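PDB 3MIX: flagellar biosynthesis protein flhA from Bacillus subtilis, which takes part in exporting flagellar building blocks through the type III secretion system, this chain being the cytosolic domain of the membrane protein. Local coordinates for residues Leu82-Val87 with Gln184-Leu189; Arg77-Leu82 with His177-Ile182; Gln275-Lys278 with Val282-Val285; Ile338-Pro343 with Asn366-Asn371. All coordinates share one frame; numbering follows the deposited sequence.

Contact 1: Leu82-Val87 with Gln184-Leu189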
loop_
_atom_site.group_PDB
_atom_site.type_symbol
_atom_site.label_atom_id
_atom_site.label_comp_id
_atom_site.label_asym_id
_atom_site.label_seq_id
_atom_site.Cartn_x
_atom_site.Cartn_y
_atom_site.Cartn_z
ATOM N N LEU A 82 -2.967 12.041 -6.047
ATOM C CA LEU A 82 -2.121 13.140 -5.574
ATOM C C LEU A 82 -1.336 12.717 -4.354
ATOM O O LEU A 82 -0.198 13.143 -4.176
ATOM C CB LEU A 82 -2.919 14.433 -5.280
ATOM C CG LEU A 82 -3.650 15.076 -6.478
ATOM C CD1 LEU A 82 -4.654 16.144 -6.042
ATOM C CD2 LEU A 82 -2.650 15.682 -7.501
ATOM N N GLU A 83 -1.932 11.890 -3.505
ATOM C CA GLU A 83 -1.219 11.469 -2.303
ATOM C C GLU A 83 -0.260 10.300 -2.571
ATOM O O GLU A 83 0.812 10.247 -1.974
ATOM C CB GLU A 83 -2.214 11.063 -1.245
ATOM C CG GLU A 83 -1.592 10.647 0.056
ATOM C CD GLU A 83 -2.651 10.137 1.016
ATOM O OE1 GLU A 83 -3.841 10.487 0.833
ATOM O OE2 GLU A 83 -2.290 9.394 1.959
ATOM N N LEU A 84 -0.636 9.373 -3.465
ATOM C CA LEU A 84 0.135 8.142 -3.636
ATOM C C LEU A 84 0.920 8.100 -4.944
ATOM O O LEU A 84 1.953 7.415 -5.022
ATOM C CB LEU A 84 -0.771 6.882 -3.524
ATOM C CG LEU A 84 -1.536 6.603 -2.226
ATOM C CD1 LEU A 84 -2.315 5.287 -2.355
ATOM C CD2 LEU A 84 -0.632 6.553 -1.014
ATOM N N GLY A 85 0.431 8.841 -5.957
ATOM C CA GLY A 85 0.959 8.767 -7.304
ATOM C C GLY A 85 0.342 7.606 -8.078
ATOM O O GLY A 85 0.720 7.358 -9.212
ATOM N N LEU A 86 -0.590 6.895 -7.441
ATOM C CA LEU A 86 -1.352 5.798 -8.054
ATOM C C LEU A 86 -2.749 6.292 -8.481
ATOM O O LEU A 86 -3.487 6.872 -7.686
ATOM C CB LEU A 86 -1.521 4.640 -7.055
ATOM C CG LEU A 86 -2.411 3.457 -7.479
ATOM C CD1 LEU A 86 -1.795 2.591 -8.583
ATOM C CD2 LEU A 86 -2.849 2.588 -6.310
ATOM N N VAL A 87 -3.065 6.070 -9.746
ATOM C CA VAL A 87 -4.346 6.312 -10.303
ATOM C C VAL A 87 -5.096 4.979 -10.329
ATOM O O VAL A 87 -4.802 4.110 -11.153
ATOM C CB VAL A 87 -4.263 6.784 -11.755
ATOM C CG1 VAL A 87 -5.663 7.074 -12.243
ATOM C CG2 VAL A 87 -3.406 8.029 -11.886
ATOM N N GLN A 184 -4.381 0.484 1.974
ATOM C CA GLN A 184 -3.762 -0.693 2.553
ATOM C C GLN A 184 -3.318 -1.685 1.464
ATOM O O GLN A 184 -2.416 -2.496 1.696
ATOM C CB GLN A 184 -4.727 -1.361 3.542
ATOM C CG GLN A 184 -4.187 -2.624 4.244
ATOM C CD GLN A 184 -5.216 -3.330 5.137
ATOM O OE1 GLN A 184 -5.049 -4.506 5.486
ATOM N NE2 GLN A 184 -6.288 -2.617 5.506
ATOM N N HIS A 185 -3.970 -1.629 0.291
ATOM C CA HIS A 185 -3.730 -2.594 -0.773
ATOM C C HIS A 185 -3.195 -1.965 -2.061
ATOM O O HIS A 185 -3.172 -2.631 -3.094
ATOM C CB HIS A 185 -5.014 -3.408 -1.055
ATOM C CG HIS A 185 -5.444 -4.265 0.101
ATOM N ND1 HIS A 185 -4.893 -5.504 0.354
ATOM C CD2 HIS A 185 -6.340 -4.043 1.098
ATOM C CE1 HIS A 185 -5.435 -6.013 1.448
ATOM N NE2 HIS A 185 -6.318 -5.147 1.916
ATOM N N ALA A 186 -2.749 -0.698 -1.991
ATOM C CA ALA A 186 -2.294 0.066 -3.178
ATOM C C ALA A 186 -1.244 -0.667 -3.966
ATOM O O ALA A 186 -1.194 -0.572 -5.200
ATOM C CB ALA A 186 -1.754 1.474 -2.771
ATOM N N HIS A 187 -0.390 -1.396 -3.255
ATOM C CA HIS A 187 0.712 -2.089 -3.884
ATOM C C HIS A 187 0.208 -3.234 -4.754
ATOM O O HIS A 187 0.903 -3.642 -5.682
ATOM C CB HIS A 187 1.682 -2.598 -2.819
ATOM C CG HIS A 187 1.089 -3.612 -1.883
ATOM N ND1 HIS A 187 0.341 -3.262 -0.777
ATOM C CD2 HIS A 187 1.161 -4.960 -1.876
ATOM C CE1 HIS A 187 -0.020 -4.354 -0.128
ATOM N NE2 HIS A 187 0.446 -5.398 -0.788
ATOM N N GLU A 188 -0.999 -3.738 -4.454
ATOM C CA GLU A 188 -1.646 -4.757 -5.270
ATOM C C GLU A 188 -2.267 -4.169 -6.526
ATOM O O GLU A 188 -2.604 -4.914 -7.424
ATOM C CB GLU A 188 -2.757 -5.467 -4.478
ATOM C CG GLU A 188 -2.251 -6.491 -3.460
ATOM C CD GLU A 188 -3.349 -6.925 -2.527
ATOM O OE1 GLU A 188 -4.479 -7.151 -3.012
ATOM O OE2 GLU A 188 -3.104 -7.025 -1.300
ATOM N N LEU A 189 -2.439 -2.842 -6.577
ATOM C CA LEU A 189 -3.140 -2.177 -7.696
ATOM C C LEU A 189 -2.241 -1.461 -8.709
ATOM O O LEU A 189 -2.711 -1.015 -9.757
ATOM C CB LEU A 189 -4.198 -1.196 -7.151
ATOM C CG LEU A 189 -5.451 -1.799 -6.498
ATOM C CD1 LEU A 189 -6.181 -0.728 -5.611
ATOM C CD2 LEU A 189 -6.410 -2.352 -7.552
#
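Next to the place where L86 packs on A186 and L189, the H185 imidazole is fixed at its edge: ND1 donates to E188 OE2 at 2.9 Å, an almost straight bond (170°). The acceptor lies in the ring plane, although the hydrogen reaches it from above the plane of the carboxylate. The pair sits where helix 170-189 is kinked, E188 N bonding to H185 O, and both side chains lie beside I108 of strand 103-108. The contact thus packs a helix C-terminus and the loop after it on a kinked turn of a second helix. At the end of helix 69-84, G85 takes a positive phi (84°), easiest for a residue without a CB, and the chain then turns L86 toward the partner. With its CG anti to the backbone N (chi1 174°), L86 reaches across to A186 and L189. CD2 lies 3.7 Å from A186 O, 3.9 Å from A186 CB and 4.1 Å from L189 CB, while CD1 approaches L189 O at 3.9 Å. L84 CD1 also packs on A186 CB, at 3.9 Å. The small A186 lets both leucines come close. Replacing L86 with an alanine would probably open a gap over A186 and L189, leaving both short of apolar cover.

Contact 2: Arg77-Leu82 with His177-Ile182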
loop_
_atom_site.group_PDB
_atom_site.type_symbol
_atom_site.label_atom_id
_atom_site.label_comp_id
_atom_site.label_asym_id
_atom_site.label_seq_id
_atom_site.Cartn_x
_atom_site.Cartn_y
_atom_site.Cartn_z
ATOM N N ARG A 77 -10.260 8.699 -6.407
ATOM C CA ARG A 77 -9.249 8.514 -7.446
ATOM C C ARG A 77 -8.353 9.756 -7.548
ATOM O O ARG A 77 -7.129 9.641 -7.709
ATOM C CB ARG A 77 -9.908 8.189 -8.789
ATOM C CG ARG A 77 -8.939 8.133 -9.979
ATOM C CD ARG A 77 -9.592 7.782 -11.302
ATOM N NE ARG A 77 -10.083 6.408 -11.293
ATOM C CZ ARG A 77 -11.375 6.082 -11.139
ATOM N NH1 ARG A 77 -12.286 7.040 -11.030
ATOM N NH2 ARG A 77 -11.761 4.809 -11.111
ATOM N N ARG A 78 -8.960 10.942 -7.413
ATOM C CA ARG A 78 -8.196 12.193 -7.432
ATOM C C ARG A 78 -7.317 12.346 -6.198
ATOM O O ARG A 78 -6.131 12.624 -6.322
ATOM C CB ARG A 78 -9.108 13.402 -7.692
ATOM C CG ARG A 78 -10.058 13.098 -8.866
ATOM C CD ARG A 78 -10.509 14.283 -9.713
ATOM N NE ARG A 78 -11.378 15.204 -9.004
ATOM C CZ ARG A 78 -12.531 15.677 -9.474
ATOM N NH1 ARG A 78 -13.004 15.316 -10.668
ATOM N NH2 ARG A 78 -13.221 16.532 -8.740
ATOM N N GLN A 79 -7.874 12.136 -5.015
ATOM C CA GLN A 79 -7.089 12.215 -3.781
ATOM C C GLN A 79 -5.872 11.294 -3.778
ATOM O O GLN A 79 -4.758 11.709 -3.454
ATOM C CB GLN A 79 -7.962 11.885 -2.564
ATOM C CG GLN A 79 -7.210 11.935 -1.216
ATOM C CD GLN A 79 -7.876 11.098 -0.102
ATOM O OE1 GLN A 79 -7.186 10.503 0.750
ATOM N NE2 GLN A 79 -9.215 11.043 -0.112
ATOM N N LEU A 80 -6.100 10.031 -4.123
ATOM C CA LEU A 80 -5.081 9.012 -3.996
ATOM C C LEU A 80 -4.025 9.134 -5.070
ATOM O O LEU A 80 -2.892 8.760 -4.839
ATOM C CB LEU A 80 -5.718 7.627 -4.036
ATOM C CG LEU A 80 -6.539 7.328 -2.784
ATOM C CD1 LEU A 80 -7.013 5.902 -2.894
ATOM C CD2 LEU A 80 -5.699 7.543 -1.537
ATOM N N ALA A 81 -4.409 9.642 -6.240
ATOM C CA ALA A 81 -3.442 9.982 -7.268
ATOM C C ALA A 81 -2.457 11.023 -6.753
ATOM O O ALA A 81 -1.244 10.882 -6.985
ATOM C CB ALA A 81 -4.133 10.480 -8.541
ATOM N N LEU A 82 -2.967 12.041 -6.047
ATOM C CA LEU A 82 -2.121 13.140 -5.574
ATOM C C LEU A 82 -1.336 12.717 -4.354
ATOM O O LEU A 82 -0.198 13.143 -4.176
ATOM C CB LEU A 82 -2.919 14.433 -5.280
ATOM C CG LEU A 82 -3.650 15.076 -6.478
ATOM C CD1 LEU A 82 -4.654 16.144 -6.042
ATOM C CD2 LEU A 82 -2.650 15.682 -7.501
ATOM N N HIS A 177 -13.884 4.356 4.300
ATOM C CA HIS A 177 -13.615 2.916 4.316
ATOM C C HIS A 177 -12.978 2.370 3.009
ATOM O O HIS A 177 -12.016 1.583 3.046
ATOM C CB HIS A 177 -14.868 2.134 4.679
ATOM C CG HIS A 177 -14.582 0.754 5.166
ATOM N ND1 HIS A 177 -15.544 -0.225 5.231
ATOM C CD2 HIS A 177 -13.428 0.176 5.576
ATOM C CE1 HIS A 177 -15.002 -1.341 5.685
ATOM N NE2 HIS A 177 -13.716 -1.128 5.892
ATOM N N ILE A 178 -13.496 2.805 1.864
ATOM C CA ILE A 178 -12.941 2.414 0.576
ATOM C C ILE A 178 -11.536 2.976 0.409
ATOM O O ILE A 178 -10.623 2.228 0.040
ATOM C CB ILE A 178 -13.840 2.845 -0.597
ATOM C CG1 ILE A 178 -15.118 2.001 -0.618
ATOM C CG2 ILE A 178 -13.098 2.712 -1.941
ATOM C CD1 ILE A 178 -16.223 2.621 -1.449
ATOM N N THR A 179 -11.363 4.272 0.692
ATOM C CA THR A 179 -10.059 4.916 0.549
ATOM C C THR A 179 -8.968 4.333 1.444
ATOM O O THR A 179 -7.834 4.139 1.002
ATOM C CB THR A 179 -10.063 6.526 0.497
ATOM O OG1 THR A 179 -9.203 7.089 1.503
ATOM C CG2 THR A 179 -11.386 7.105 0.611
ATOM N N GLU A 180 -9.318 4.046 2.687
ATOM C CA GLU A 180 -8.399 3.388 3.609
ATOM C C GLU A 180 -8.050 1.983 3.144
ATOM O O GLU A 180 -6.918 1.551 3.299
ATOM C CB GLU A 180 -8.969 3.337 5.030
ATOM C CG GLU A 180 -9.121 4.705 5.725
ATOM C CD GLU A 180 -7.837 5.540 5.767
ATOM O OE1 GLU A 180 -6.766 4.996 6.119
ATOM O OE2 GLU A 180 -7.914 6.763 5.474
ATOM N N LYS A 181 -9.014 1.263 2.584
ATOM C CA LYS A 181 -8.730 -0.101 2.114
ATOM C C LYS A 181 -7.882 -0.124 0.874
ATOM O O LYS A 181 -7.014 -0.972 0.745
ATOM C CB LYS A 181 -9.993 -0.941 1.919
ATOM C CG LYS A 181 -10.100 -2.049 2.959
ATOM C CD LYS A 181 -10.422 -1.528 4.325
ATOM C CE LYS A 181 -9.531 -2.160 5.402
ATOM N NZ LYS A 181 -9.353 -3.642 5.250
ATOM N N ILE A 182 -8.125 0.815 -0.029
ATOM C CA ILE A 182 -7.295 0.954 -1.217
ATOM C C ILE A 182 -5.862 1.307 -0.828
ATOM O O ILE A 182 -4.902 0.795 -1.428
ATOM C CB ILE A 182 -7.903 1.962 -2.211
ATOM C CG1 ILE A 182 -9.185 1.363 -2.813
ATOM C CG2 ILE A 182 -6.936 2.274 -3.324
ATOM C CD1 ILE A 182 -9.975 2.326 -3.676
#
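Helix segments 77-82 and 177-182, whose closest CA pair is L80 and T179 (7.9 Å), run in roughly the same direction, 32° apart, with axes that come no nearer than 11.1 Å. They form a near-parallel helix pair in which helix 170-189 lies between helix 69-84 and the mixed four-stranded sheet, since H177 and K181 pack on A114 of strand 111-117. At this spacing the contact rests on a few side chains, and no hydrogen bond crosses it. L80, buried and directed at the other helix, supplies most of the first helix's share. T179 is compact, and L80 CD1 lies near its carbonyl oxygen; its side chain also packs on I76 one turn earlier in helix 69-84. On the exposed margin Q79 stretches out as an extended chain and crosses T179 at about a right angle without bonding to it, a place where a long polar residue can still meet solvent. The buried, apolar I182 offers its CG2 methyl to L80. That CG2 stands anti to the backbone N, which carries it toward helix 69-84, and there L80 CD1 meets I182 CG2 at 3.7 Å and I182 CB at 4.1 Å.

Contact 3: Gln275-Lys278 with Val282-Val285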
loop_
_atom_site.group_PDB
_atom_site.type_symbol
_atom_site.label_atom_id
_atom_site.label_comp_id
_atom_site.label_asym_id
_atom_site.label_seq_id
_atom_site.Cartn_x
_atom_site.Cartn_y
_atom_site.Cartn_z
ATOM N N GLN A 275 7.501 12.822 5.288
ATOM C CA GLN A 275 6.365 11.962 5.608
ATOM C C GLN A 275 6.276 11.626 7.107
ATOM O O GLN A 275 5.186 11.420 7.646
ATOM C CB GLN A 275 6.418 10.697 4.749
ATOM C CG GLN A 275 5.429 9.633 5.106
ATOM C CD GLN A 275 5.484 8.422 4.168
ATOM O OE1 GLN A 275 6.504 8.149 3.502
ATOM N NE2 GLN A 275 4.378 7.682 4.119
ATOM N N PHE A 276 7.428 11.582 7.768
ATOM C CA PHE A 276 7.492 11.126 9.144
ATOM C C PHE A 276 7.920 12.189 10.166
ATOM O O PHE A 276 7.477 12.156 11.303
ATOM C CB PHE A 276 8.408 9.911 9.242
ATOM C CG PHE A 276 7.852 8.686 8.588
ATOM C CD1 PHE A 276 6.777 8.004 9.155
ATOM C CD2 PHE A 276 8.398 8.213 7.394
ATOM C CE1 PHE A 276 6.251 6.861 8.537
ATOM C CE2 PHE A 276 7.884 7.067 6.777
ATOM C CZ PHE A 276 6.816 6.393 7.354
ATOM N N ALA A 277 8.782 13.111 9.756
ATOM C CA ALA A 277 9.358 14.104 10.649
ATOM C C ALA A 277 8.585 15.417 10.596
ATOM O O ALA A 277 8.076 15.804 9.539
ATOM C CB ALA A 277 10.822 14.344 10.301
ATOM N N LYS A 278 8.501 16.085 11.747
ATOM C CA LYS A 278 7.873 17.399 11.856
ATOM C C LYS A 278 8.948 18.472 11.824
ATOM O O LYS A 278 10.102 18.222 12.194
ATOM C CB LYS A 278 7.073 17.511 13.156
ATOM C CG LYS A 278 5.770 16.733 13.181
ATOM C CD LYS A 278 4.604 17.566 12.661
ATOM C CE LYS A 278 3.269 16.995 13.123
ATOM N NZ LYS A 278 3.053 17.205 14.586
ATOM N N VAL A 282 12.124 17.210 17.228
ATOM C CA VAL A 282 12.816 15.930 17.346
ATOM C C VAL A 282 11.849 14.775 17.102
ATOM O O VAL A 282 10.748 14.730 17.672
ATOM C CB VAL A 282 13.557 15.776 18.714
ATOM C CG1 VAL A 282 12.651 16.140 19.901
ATOM C CG2 VAL A 282 14.153 14.370 18.871
ATOM N N LEU A 283 12.273 13.859 16.237
ATOM C CA LEU A 283 11.492 12.692 15.871
ATOM C C LEU A 283 11.743 11.532 16.836
ATOM O O LEU A 283 12.892 11.146 17.071
ATOM C CB LEU A 283 11.835 12.288 14.437
ATOM C CG LEU A 283 11.113 11.107 13.790
ATOM C CD1 LEU A 283 9.617 11.363 13.675
ATOM C CD2 LEU A 283 11.734 10.841 12.432
ATOM N N LYS A 284 10.660 10.982 17.381
ATOM C CA LYS A 284 10.733 9.867 18.330
ATOM C C LYS A 284 10.923 8.538 17.588
ATOM O O LYS A 284 10.017 8.076 16.893
ATOM C CB LYS A 284 9.470 9.802 19.204
ATOM C CG LYS A 284 8.783 11.143 19.502
ATOM C CD LYS A 284 9.425 11.902 20.657
ATOM C CE LYS A 284 8.521 13.041 21.107
ATOM N NZ LYS A 284 9.114 13.851 22.208
ATOM N N VAL A 285 12.095 7.925 17.753
ATOM C CA VAL A 285 12.492 6.756 16.958
ATOM C C VAL A 285 13.123 5.628 17.787
ATOM O O VAL A 285 14.107 5.845 18.492
ATOM C CB VAL A 285 13.480 7.173 15.833
ATOM C CG1 VAL A 285 14.280 5.988 15.342
ATOM C CG2 VAL A 285 12.739 7.824 14.670
#
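Q275 NE2 donates to K234 O beside the place where F276 and A277 meet L283; no polar bond joins the two segments themselves. Helix 269-276 ends here, and a short link leads into strand 283-288, the middle strand of a small parallel sheet, so the contact folds a helix end back on the strand that follows. L283 does nearly all the bridging. Its CG stands anti to the backbone N (chi1 -178°), which sends both methyls toward the helix end. CD1 comes within 3.3 Å of F276 O, and CD2 lies 4.2 Å from A277 CB. A277, the first residue to leave helical geometry, adds little bulk, and L283 CD1 lies 4.1 Å from A277 CA. The F276 ring is directed away from L283, with Q275 CG 3.9 Å above one face near the rim, and it packs instead on I338 and P361. A leucine methyl beside a carbonyl oxygen makes no directional bond. The contact therefore depends on shape and on burial of apolar surface: no directional bond fixes the angle between the segments, and the strand is held separately by the backbone pairing of L283 with E373 and V285 with Q375.

Contact 4: Ile338-Pro343 with Asn366-Asn371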
loop_
_atom_site.group_PDB
_atom_site.type_symbol
_atom_site.label_atom_id
_atom_site.label_comp_id
_atom_site.label_asym_id
_atom_site.label_seq_id
_atom_site.Cartn_x
_atom_site.Cartn_y
_atom_site.Cartn_z
ATOM N N ILE A 338 8.095 4.383 14.873
ATOM C CA ILE A 338 9.010 4.221 13.740
ATOM C C ILE A 338 10.245 3.447 14.200
ATOM O O ILE A 338 10.598 3.513 15.367
ATOM C CB ILE A 338 9.416 5.599 13.132
ATOM C CG1 ILE A 338 8.254 6.205 12.340
ATOM C CG2 ILE A 338 10.642 5.489 12.222
ATOM C CD1 ILE A 338 7.693 7.470 12.938
ATOM N N LEU A 339 10.890 2.720 13.286
ATOM C CA LEU A 339 12.107 1.961 13.590
ATOM C C LEU A 339 13.272 2.318 12.655
ATOM O O LEU A 339 13.147 2.202 11.444
ATOM C CB LEU A 339 11.823 0.454 13.540
ATOM C CG LEU A 339 12.941 -0.526 13.912
ATOM C CD1 LEU A 339 13.339 -0.395 15.392
ATOM C CD2 LEU A 339 12.529 -1.949 13.608
ATOM N N LEU A 340 14.397 2.755 13.221
ATOM C CA LEU A 340 15.606 3.037 12.438
ATOM C C LEU A 340 16.616 1.910 12.536
ATOM O O LEU A 340 16.754 1.282 13.588
ATOM C CB LEU A 340 16.289 4.327 12.896
ATOM C CG LEU A 340 16.003 5.672 12.224
ATOM C CD1 LEU A 340 16.894 6.739 12.851
ATOM C CD2 LEU A 340 16.207 5.644 10.707
ATOM N N CYS A 341 17.324 1.663 11.440
ATOM C CA CYS A 341 18.392 0.676 11.399
ATOM C C CYS A 341 19.328 1.027 10.263
ATOM O O CYS A 341 19.068 1.979 9.518
ATOM C CB CYS A 341 17.840 -0.745 11.248
ATOM S SG CYS A 341 16.872 -1.033 9.750
ATOM N N SER A 342 20.421 0.281 10.135
ATOM C CA SER A 342 21.417 0.579 9.115
ATOM C C SER A 342 20.923 0.095 7.767
ATOM O O SER A 342 20.161 -0.872 7.712
ATOM C CB SER A 342 22.778 -0.040 9.461
ATOM O OG SER A 342 22.735 -1.454 9.399
ATOM N N PRO A 343 21.343 0.776 6.677
ATOM C CA PRO A 343 20.914 0.466 5.303
ATOM C C PRO A 343 21.005 -1.008 4.863
ATOM O O PRO A 343 20.028 -1.512 4.305
ATOM C CB PRO A 343 21.812 1.355 4.432
ATOM C CG PRO A 343 22.238 2.468 5.317
ATOM C CD PRO A 343 22.159 2.007 6.739
ATOM N N ASN A 366 20.011 6.622 6.121
ATOM C CA ASN A 366 20.213 7.331 4.858
ATOM C C ASN A 366 18.922 7.760 4.143
ATOM O O ASN A 366 18.969 8.272 3.011
ATOM C CB ASN A 366 21.071 6.480 3.917
ATOM C CG ASN A 366 22.541 6.448 4.315
ATOM O OD1 ASN A 366 23.356 5.839 3.619
ATOM N ND2 ASN A 366 22.892 7.097 5.435
ATOM N N GLU A 367 17.781 7.533 4.793
ATOM C CA GLU A 367 16.481 7.936 4.256
ATOM C C GLU A 367 15.974 9.135 5.036
ATOM O O GLU A 367 15.026 9.801 4.629
ATOM C CB GLU A 367 15.476 6.770 4.280
ATOM C CG GLU A 367 15.969 5.520 3.524
ATOM C CD GLU A 367 15.075 4.313 3.691
ATOM O OE1 GLU A 367 14.256 4.282 4.637
ATOM O OE2 GLU A 367 15.190 3.378 2.868
ATOM N N LEU A 368 16.622 9.402 6.164
ATOM C CA LEU A 368 16.438 10.652 6.888
ATOM C C LEU A 368 17.494 11.658 6.468
ATOM O O LEU A 368 18.677 11.345 6.443
ATOM C CB LEU A 368 16.488 10.433 8.396
ATOM C CG LEU A 368 15.385 9.556 8.995
ATOM C CD1 LEU A 368 15.615 9.388 10.481
ATOM C CD2 LEU A 368 13.979 10.109 8.717
ATOM N N GLU A 369 17.050 12.857 6.113
ATOM C CA GLU A 369 17.941 13.953 5.751
ATOM C C GLU A 369 18.897 14.282 6.891
ATOM O O GLU A 369 18.547 14.144 8.063
ATOM C CB GLU A 369 17.132 15.194 5.386
ATOM C CG GLU A 369 16.653 15.216 3.954
ATOM C CD GLU A 369 15.725 16.382 3.677
ATOM O OE1 GLU A 369 14.710 16.526 4.398
ATOM O OE2 GLU A 369 16.008 17.150 2.734
ATOM N N ALA A 370 20.103 14.716 6.535
ATOM C CA ALA A 370 21.156 15.019 7.519
ATOM C C ALA A 370 20.714 15.978 8.634
ATOM O O ALA A 370 21.169 15.854 9.777
ATOM C CB ALA A 370 22.395 15.562 6.815
ATOM N N ASN A 371 19.821 16.910 8.297
ATOM C CA ASN A 371 19.376 17.956 9.218
ATOM C C ASN A 371 18.337 17.513 10.256
ATOM O O ASN A 371 17.855 18.337 11.039
ATOM C CB ASN A 371 18.847 19.170 8.432
ATOM C CG ASN A 371 17.439 18.956 7.883
ATOM O OD1 ASN A 371 17.144 17.930 7.271
ATOM N ND2 ASN A 371 16.562 19.935 8.104
#
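L340 and L368 form the tight, buried part of this contact, and P343 with N366 its looser, more exposed end. The setting is a beta-alpha-beta unit: strand 339-341 leads into helix 343-353 and returns as the parallel strand 362-364, after which the loop 366-371 folds back over the first strand. On the buried side the two leucines reach toward each other tip to tip. L368 keeps its CG anti to the carbonyl carbon (chi1 -64°), which directs CD1 at the strand, and this one methyl fits against the fork of L340. V285 and Y365 also touch L340, while L363 backs L368, so two branched apolar residues suit a place walled by further side chains. The chain between the two ends is held by polar bonds: E367 OE1 makes a salt bridge with R265 NH2 and accepts from S364 N, and S342 OG is hydrogen-bonded to E293 OE2. Toward solvent a single ring carbon meets the amide end of an exposed asparagine, P343 CG lying 3.9 Å from N366 OD1. The two side chains cross at about a right angle. A proline is tolerated at or near the start of helix 343-353, where first-turn N-H groups are not needed for helical bonding. In the buried pair three apolar atoms of L340 surround one methyl: L368 CD1 lies 3.8 Å from both L340 CD1 and L340 CD2, and 4.1 Å from L340 CG.

How the contacts relate
From the N terminus, the chain first runs through helix 69-84, which opens contact 2 and then contact 1. After about ninety residues, including most of the mixed four-stranded sheet, helix 170-189 closes them in the same order. Their loops therefore cross, L82 belongs to both, and the two form one continuous interface between helix 69-84 with the loop after it and helix 170-189, linked where L189 CD1 packs on I182 CG2. Contact 3 opens only after both have closed and spans a short turn from helix 269-276 to strand 283-288. Contact 4 follows in series, closing the loop around helix 343-353. Contacts 3 and 4 also touch, through V285 with L340 and F276 with I338, whereas their centres lie 23 to 28 Å from those of contacts 1 and 2.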